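Side-chain contacts in glycerophosphoryl diester phosphodiesterase (Agrobacterium tumefaciens str. C58, PDB 3KS6), which belongs to the glycerophosphoryl diester phosphodiesterase family, folds as a TIM barrel and holds a magnesium ion: residues G117-A120 against L121-G125; S130-R134 against T135-S139; V187-D190 against T191-A194. All coordinates share one frame; numbering follows the deposited sequence.

Contact 1. Residues G117-A120 against L121-G125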
loop_
_atom_site.group_PDB
_atom_site.type_symbol
_atom_site.label_atom_id
_atom_site.label_comp_id
_atom_site.label_asym_id
_atom_site.label_seq_id
_atom_site.Cartn_x
_atom_site.Cartn_y
_atom_site.Cartn_z
ATOM N N GLY A 117 14.523 12.975 4.325
ATOM C CA GLY A 117 15.489 11.866 4.180
ATOM C C GLY A 117 14.976 10.440 4.285
ATOM O O GLY A 117 15.751 9.490 4.186
ATOM N N PHE A 118 13.669 10.272 4.426
ATOM C CA PHE A 118 13.111 8.979 4.705
ATOM C C PHE A 118 13.082 8.065 3.484
ATOM O O PHE A 118 13.281 6.875 3.624
ATOM C CB PHE A 118 11.717 9.137 5.312
ATOM C CG PHE A 118 11.125 7.852 5.844
ATOM C CD1 PHE A 118 11.805 7.091 6.808
ATOM C CD2 PHE A 118 9.861 7.418 5.415
ATOM C CE1 PHE A 118 11.246 5.910 7.290
ATOM C CE2 PHE A 118 9.312 6.260 5.910
ATOM C CZ PHE A 118 9.994 5.514 6.834
ATOM N N VAL A 119 12.805 8.611 2.302
ATOM C CA VAL A 119 12.813 7.789 1.108
ATOM C C VAL A 119 14.190 7.107 0.975
ATOM O O VAL A 119 14.275 5.897 0.771
ATOM C CB VAL A 119 12.436 8.619 -0.149
ATOM C CG1 VAL A 119 12.895 7.895 -1.439
ATOM C CG2 VAL A 119 10.919 8.948 -0.101
ATOM N N ALA A 120 15.268 7.867 1.214
ATOM C CA ALA A 120 16.627 7.292 1.183
ATOM C C ALA A 120 16.792 6.155 2.208
ATOM O O ALA A 120 17.367 5.106 1.886
ATOM C CB ALA A 120 17.695 8.390 1.411
ATOM N N LEU A 121 16.302 6.368 3.434
ATOM C CA LEU A 121 16.368 5.347 4.498
ATOM C C LEU A 121 15.628 4.072 4.122
ATOM O O LEU A 121 16.070 2.942 4.417
ATOM C CB LEU A 121 15.684 5.825 5.778
ATOM C CG LEU A 121 16.340 6.200 7.090
ATOM C CD1 LEU A 121 16.941 7.614 6.958
ATOM C CD2 LEU A 121 15.224 6.104 8.219
ATOM N N VAL A 122 14.441 4.263 3.568
ATOM C CA VAL A 122 13.621 3.116 3.188
ATOM C C VAL A 122 14.301 2.305 2.077
ATOM O O VAL A 122 14.381 1.072 2.167
ATOM C CB VAL A 122 12.157 3.526 2.799
ATOM C CG1 VAL A 122 11.419 2.308 2.132
ATOM C CG2 VAL A 122 11.378 4.088 4.008
ATOM N N ILE A 123 14.781 2.984 1.044
ATOM C CA ILE A 123 15.445 2.318 -0.084
ATOM C C ILE A 123 16.681 1.548 0.442
ATOM O O ILE A 123 16.889 0.397 0.109
ATOM C CB ILE A 123 15.816 3.315 -1.206
ATOM C CG1 ILE A 123 14.546 3.814 -1.919
ATOM C CG2 ILE A 123 16.798 2.670 -2.205
ATOM C CD1 ILE A 123 14.776 5.017 -2.779
ATOM N N ALA A 124 17.446 2.172 1.344
ATOM C CA ALA A 124 18.615 1.508 1.959
ATOM C C ALA A 124 18.239 0.286 2.769
ATOM O O ALA A 124 18.896 -0.740 2.711
ATOM C CB ALA A 124 19.391 2.512 2.836
ATOM N N GLY A 125 17.177 0.384 3.543
ATOM C CA GLY A 125 16.708 -0.751 4.321
ATOM C C GLY A 125 16.240 -1.886 3.448
ATOM O O GLY A 125 16.526 -3.055 3.739
#

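Contact 2. Residues S130-R134 against T135-S139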
loop_
_atom_site.group_PDB
_atom_site.type_symbol
_atom_site.label_atom_id
_atom_site.label_comp_id
_atom_site.label_asym_id
_atom_site.label_seq_id
_atom_site.Cartn_x
_atom_site.Cartn_y
_atom_site.Cartn_z
ATOM N N SER A 130 17.575 -7.231 0.671
ATOM C CA SER A 130 17.366 -7.717 -0.690
ATOM C C SER A 130 15.907 -7.776 -1.113
ATOM O O SER A 130 15.481 -8.738 -1.771
ATOM C CB SER A 130 18.017 -9.082 -0.875
ATOM O OG SER A 130 19.407 -9.007 -0.584
HETATM N N MSE A 131 15.144 -6.756 -0.738
HETATM C CA MSE A 131 13.741 -6.668 -1.141
HETATM C C MSE A 131 13.458 -5.513 -2.108
HETATM O O MSE A 131 12.332 -5.418 -2.602
HETATM C CB MSE A 131 12.831 -6.572 0.082
HETATM C CG MSE A 131 12.785 -7.828 0.925
HETATM SE SE MSE A 131 12.034 -9.329 -0.078
HETATM C CE MSE A 131 10.273 -8.642 -0.446
ATOM N N LEU A 132 14.436 -4.646 -2.411
ATOM C CA LEU A 132 14.174 -3.506 -3.281
ATOM C C LEU A 132 13.641 -3.934 -4.632
ATOM O O LEU A 132 12.704 -3.345 -5.143
ATOM C CB LEU A 132 15.431 -2.658 -3.527
ATOM C CG LEU A 132 15.219 -1.334 -4.286
ATOM C CD1 LEU A 132 14.193 -0.446 -3.585
ATOM C CD2 LEU A 132 16.561 -0.596 -4.486
ATOM N N GLU A 133 14.268 -4.956 -5.217
ATOM C CA GLU A 133 13.878 -5.428 -6.545
ATOM C C GLU A 133 12.532 -6.124 -6.569
ATOM O O GLU A 133 12.037 -6.457 -7.646
ATOM C CB GLU A 133 14.970 -6.320 -7.155
ATOM C CG GLU A 133 16.316 -5.578 -7.352
ATOM C CD GLU A 133 16.146 -4.176 -7.998
ATOM O OE1 GLU A 133 15.545 -4.061 -9.106
ATOM O OE2 GLU A 133 16.610 -3.188 -7.377
ATOM N N ARG A 134 11.945 -6.344 -5.399
ATOM C CA ARG A 134 10.597 -6.871 -5.309
ATOM C C ARG A 134 9.616 -5.844 -4.772
ATOM O O ARG A 134 8.565 -6.207 -4.278
ATOM C CB ARG A 134 10.578 -8.098 -4.424
ATOM C CG ARG A 134 11.413 -9.260 -4.978
ATOM C CD ARG A 134 11.591 -10.391 -3.954
ATOM N NE ARG A 134 10.356 -10.844 -3.340
ATOM C CZ ARG A 134 10.286 -11.677 -2.309
ATOM N NH1 ARG A 134 11.387 -12.180 -1.761
ATOM N NH2 ARG A 134 9.099 -12.005 -1.836
ATOM N N THR A 135 9.932 -4.565 -4.896
ATOM C CA THR A 135 9.077 -3.528 -4.319
ATOM C C THR A 135 8.543 -2.551 -5.381
ATOM O O THR A 135 9.271 -2.141 -6.310
ATOM C CB THR A 135 9.842 -2.723 -3.234
ATOM O OG1 THR A 135 10.230 -3.604 -2.190
ATOM C CG2 THR A 135 8.955 -1.610 -2.628
ATOM N N THR A 136 7.257 -2.238 -5.245
ATOM C CA THR A 136 6.598 -1.109 -5.928
ATOM C C THR A 136 6.328 -0.067 -4.853
ATOM O O THR A 136 5.929 -0.414 -3.743
ATOM C CB THR A 136 5.240 -1.556 -6.554
ATOM O OG1 THR A 136 5.500 -2.331 -7.730
ATOM C CG2 THR A 136 4.355 -0.372 -6.916
ATOM N N PHE A 137 6.524 1.208 -5.176
ATOM C CA PHE A 137 6.310 2.275 -4.216
ATOM C C PHE A 137 5.057 3.067 -4.547
ATOM O O PHE A 137 4.760 3.331 -5.712
ATOM C CB PHE A 137 7.495 3.257 -4.182
ATOM C CG PHE A 137 8.767 2.631 -3.685
ATOM C CD1 PHE A 137 9.050 2.603 -2.324
ATOM C CD2 PHE A 137 9.679 2.107 -4.576
ATOM C CE1 PHE A 137 10.229 2.048 -1.867
ATOM C CE2 PHE A 137 10.871 1.516 -4.119
ATOM C CZ PHE A 137 11.151 1.525 -2.761
ATOM N N SER A 138 4.371 3.519 -3.507
ATOM C CA SER A 138 3.143 4.294 -3.694
ATOM C C SER A 138 3.151 5.465 -2.703
ATOM O O SER A 138 3.850 5.406 -1.714
ATOM C CB SER A 138 1.925 3.433 -3.394
ATOM O OG SER A 138 1.899 3.009 -2.038
ATOM N N SER A 139 2.399 6.522 -3.010
ATOM C CA SER A 139 2.222 7.625 -2.064
ATOM C C SER A 139 1.085 8.463 -2.524
ATOM O O SER A 139 0.840 8.529 -3.738
ATOM C CB SER A 139 3.456 8.526 -2.054
ATOM O OG SER A 139 3.373 9.487 -1.036
#

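Contact 3. Residues V187-D190 against T191-A194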
loop_
_atom_site.group_PDB
_atom_site.type_symbol
_atom_site.label_atom_id
_atom_site.label_comp_id
_atom_site.label_asym_id
_atom_site.label_seq_id
_atom_site.Cartn_x
_atom_site.Cartn_y
_atom_site.Cartn_z
ATOM N N VAL A 187 -6.938 4.876 -7.575
ATOM C CA VAL A 187 -8.080 5.606 -7.035
ATOM C C VAL A 187 -8.893 4.711 -6.093
ATOM O O VAL A 187 -8.909 3.452 -6.233
ATOM C CB VAL A 187 -9.009 6.191 -8.188
ATOM C CG1 VAL A 187 -8.173 6.991 -9.221
ATOM C CG2 VAL A 187 -9.820 5.095 -8.915
ATOM N N HIS A 188 -9.614 5.344 -5.144
ATOM C CA HIS A 188 -10.580 4.632 -4.299
ATOM C C HIS A 188 -11.571 3.904 -5.209
ATOM O O HIS A 188 -12.089 4.488 -6.151
ATOM C CB HIS A 188 -11.344 5.617 -3.430
ATOM C CG HIS A 188 -12.114 4.996 -2.302
ATOM N ND1 HIS A 188 -13.181 4.134 -2.488
ATOM C CD2 HIS A 188 -11.966 5.120 -0.967
ATOM C CE1 HIS A 188 -13.638 3.743 -1.309
ATOM N NE2 HIS A 188 -12.925 4.331 -0.370
ATOM N N ILE A 189 -11.853 2.638 -4.910
ATOM C CA ILE A 189 -12.752 1.827 -5.738
ATOM C C ILE A 189 -14.101 2.500 -5.961
ATOM O O ILE A 189 -14.685 2.398 -7.032
ATOM C CB ILE A 189 -12.940 0.386 -5.098
ATOM C CG1 ILE A 189 -13.721 -0.562 -6.022
ATOM C CG2 ILE A 189 -13.569 0.464 -3.711
ATOM C CD1 ILE A 189 -13.185 -0.659 -7.406
ATOM N N ASP A 190 -14.614 3.189 -4.946
ATOM C CA ASP A 190 -15.926 3.848 -5.064
ATOM C C ASP A 190 -15.921 5.039 -6.027
ATOM O O ASP A 190 -16.990 5.492 -6.389
ATOM C CB ASP A 190 -16.484 4.279 -3.696
ATOM C CG ASP A 190 -16.839 3.102 -2.778
ATOM O OD1 ASP A 190 -17.011 1.957 -3.264
ATOM O OD2 ASP A 190 -16.944 3.368 -1.565
ATOM N N THR A 191 -14.738 5.539 -6.416
ATOM C CA THR A 191 -14.602 6.581 -7.421
ATOM C C THR A 191 -14.252 6.076 -8.833
ATOM O O THR A 191 -14.171 6.845 -9.787
ATOM C CB THR A 191 -13.594 7.659 -6.981
ATOM O OG1 THR A 191 -12.253 7.139 -7.012
ATOM C CG2 THR A 191 -13.952 8.193 -5.580
ATOM N N ALA A 192 -14.067 4.775 -8.984
ATOM C CA ALA A 192 -13.719 4.184 -10.244
ATOM C C ALA A 192 -14.976 3.859 -11.022
ATOM O O ALA A 192 -16.008 3.531 -10.434
ATOM C CB ALA A 192 -12.913 2.869 -10.011
ATOM N N ASP A 193 -14.837 3.891 -12.336
ATOM C CA ASP A 193 -15.837 3.448 -13.272
ATOM C C ASP A 193 -15.188 3.297 -14.638
ATOM O O ASP A 193 -14.016 3.698 -14.828
ATOM C CB ASP A 193 -17.032 4.397 -13.269
ATOM C CG ASP A 193 -16.662 5.825 -13.584
ATOM O OD1 ASP A 193 -15.921 6.061 -14.549
ATOM O OD2 ASP A 193 -17.137 6.735 -12.869
ATOM N N ALA A 194 -15.926 2.712 -15.579
ATOM C CA ALA A 194 -15.413 2.453 -16.934
ATOM C C ALA A 194 -14.875 3.694 -17.635
ATOM O O ALA A 194 -13.852 3.628 -18.307
ATOM C CB ALA A 194 -16.525 1.801 -17.820
HETATM O O HOH W 1 -10.007 8.189 -5.259
#

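Contact 1. Residues G117-A120 against L121-G125
The first turns of helix 118-128 hold this contact, where Phe-118 meets Leu-121 and Val-122. The helix is the crossover of the beta-alpha-beta unit made with strands 101-106 and 135-139 of the TIM barrel. Gly-117 is its N-cap residue.

Val-122 lays one methyl, CG2, over a face of the Phe-118 ring. This is a CH-pi contact. Val-122 CG2 lies 3.6 Å from the centroid of the Phe-118 ring and 17° off the ring normal. It sits closest to the far end of the ring, 3.5 Å from Phe-118 CZ. The torsions explain the overlap. In Phe-118, CG is anti to the backbone N (chi1 -171°), and the ring extends beside the next turn. In Val-122, CG2 lies beside the backbone N, on the side facing Phe-118.

Leu-121 comes to the same ring from another direction. Its CD2 is at the ring edge, near the plane, 3.8 Å from Phe-118 CD1. The two side chains cross at about a right angle. Its other methyl, CD1, rests against Gly-117 O.

On the next flank of the helix, Val-119 and Ile-123 lie side by side, one turn apart, and point the same way. Val-119 CG1 meets Ile-123 CD1 at 3.7 Å. This pair faces helix 142-151, while Phe-118 and Val-122 both pack on Leu-38 of strand 33-40.

Four successive i to i+4 backbone bonds join the turns. The bond from Leu-121 N to Gly-117 O is the longest, at 3.3 Å. That from Ile-123 N to Val-119 O is 3.0 Å and nearly straight, at 170°.

Where side chain meets side chain, these turns touch through carbon alone. The backbone supplies the directional bonds, and the methyl over the aromatic face adds close dispersion packing on the side turned to the barrel.

Contact 2. Residues S130-R134 against T135-S139
Leu-132 and Thr-135 meet in the tight turn that leads from helix 118-128 into strand 135-139, a parallel strand of the TIM barrel. Ser-130, with positive phi, is the C-prime residue of the Schellman motif that ends the helix. A short 3-10 segment, 132-133, follows.

Two hydrogen bonds tie the turn to the first strand residue. Thr-135 OG1 donates to Met-131 O at 2.8 Å. The hydroxyl stands beside its own backbone N (chi1 -61°), which turns it back toward the preceding turn. Met-131 O also accepts from Arg-134 N. The two donors come from opposite faces of the carbonyl plane, and together they grip this oxygen. The second bond across the contact is Thr-135 N to Leu-132 O, 3.0 Å long. It is bent, with an N-H...O angle of 143°, and its donor stands above the carbonyl plane.

The cationic group is placed by contacts of two kinds. The selenomethionine Met-131 puts its CE over the centre of one face of the Arg-134 guanidinium, 3.5 Å above the plane. The nitrogens of that group bond outside the turn: NE to Asn-101 OD1, and NH2 to the carbonyl oxygens of Tyr-95 and Val-100. Arg-134 thus ties the turn to the end of helix 88-95 and to the start of strand 101-106.

The apolar contacts centre on the Phe-137 ring. Leu-126 and Leu-148, from helices 118-128 and 142-151, also touch its side chain. Thr-135 CG2, two residues earlier on the strand, lies over the centre of one ring face. Leu-132 crosses Phe-137 at about a right angle and reaches the edge, in the plane of the ring. There Leu-132 CD1 lies 3.7 Å from Phe-137 CZ and 3.9 Å from Phe-137 CE2.

Contact 3. Residues V187-D190 against T191-A194
His-188, whose backbone oxygen binds Thr-191, holds its imidazole with Asp-190 N at the ring edge: that N-H donates in the ring plane to His-188 ND1 at 3.0 Å. The N-H...N angle is 159°. In His-188, CG is anti to the backbone N (chi1 -166°), and the turn about chi2 (-65°) brings ND1 to Asp-190 N. Trp-210 of the neighbouring strand packs edge-to-face with the same imidazole. The Asp-190 carboxylate turns elsewhere, and its OD1 bonds Gln-217 NE2.

The turn joins the end of barrel strand 184-188 to helix 194-202. Its main tie is His-188 O, which accepts twice from Thr-191. Thr-191 OG1 donates at 2.8 Å, in the carbonyl plane and on a lone pair. Thr-191 N donates at 2.9 Å from above that plane. The hydroxyl sits between its own backbone N and carbonyl carbon, and this aims it back at the strand. A water bridges the same two residues: it accepts from His-188 N and donates to Thr-191 OG1 at 3.0 Å. One more backbone bond, Ala-192 N to Ile-189 O, closes the 3-10 turn.

Val-187 CG2 packs against Ala-192 CB at 4.0 Å, and the same methyl lies beside Thr-191 OG1. Ala-192 also packs on Phe-207 and Cys-209 of strand 206-210.

ND1 acts as an acceptor towards Asp-190 N, which holds the rotation of the ring. The threonine hydroxyl, using both its proton and its oxygen, fixes the turn against the strand end directly and through water.

Contacts 1 and 2 follow one another along the chain and touch: Ile-123 meets Leu-132, while Val-122 and Ile-123 reach the Phe-137 ring. Together they pack helix 118-128 against the strand that follows it. Contact 3 lies on the opposite side of the chain's centre, about 24 Å from contact 2 between centres, though both reach the same sheet. All three mix buried and exposed residues; contact 2 lies nearest the centre of the chain. In contact 1, within a helix, side chains meet one another through apolar atoms and the hydrogen bonds are all backbone ones. Contacts 2 and 3, at opposite ends of barrel strands, each use a threonine hydroxyl to hold a turn; contact 3 adds a bridging water.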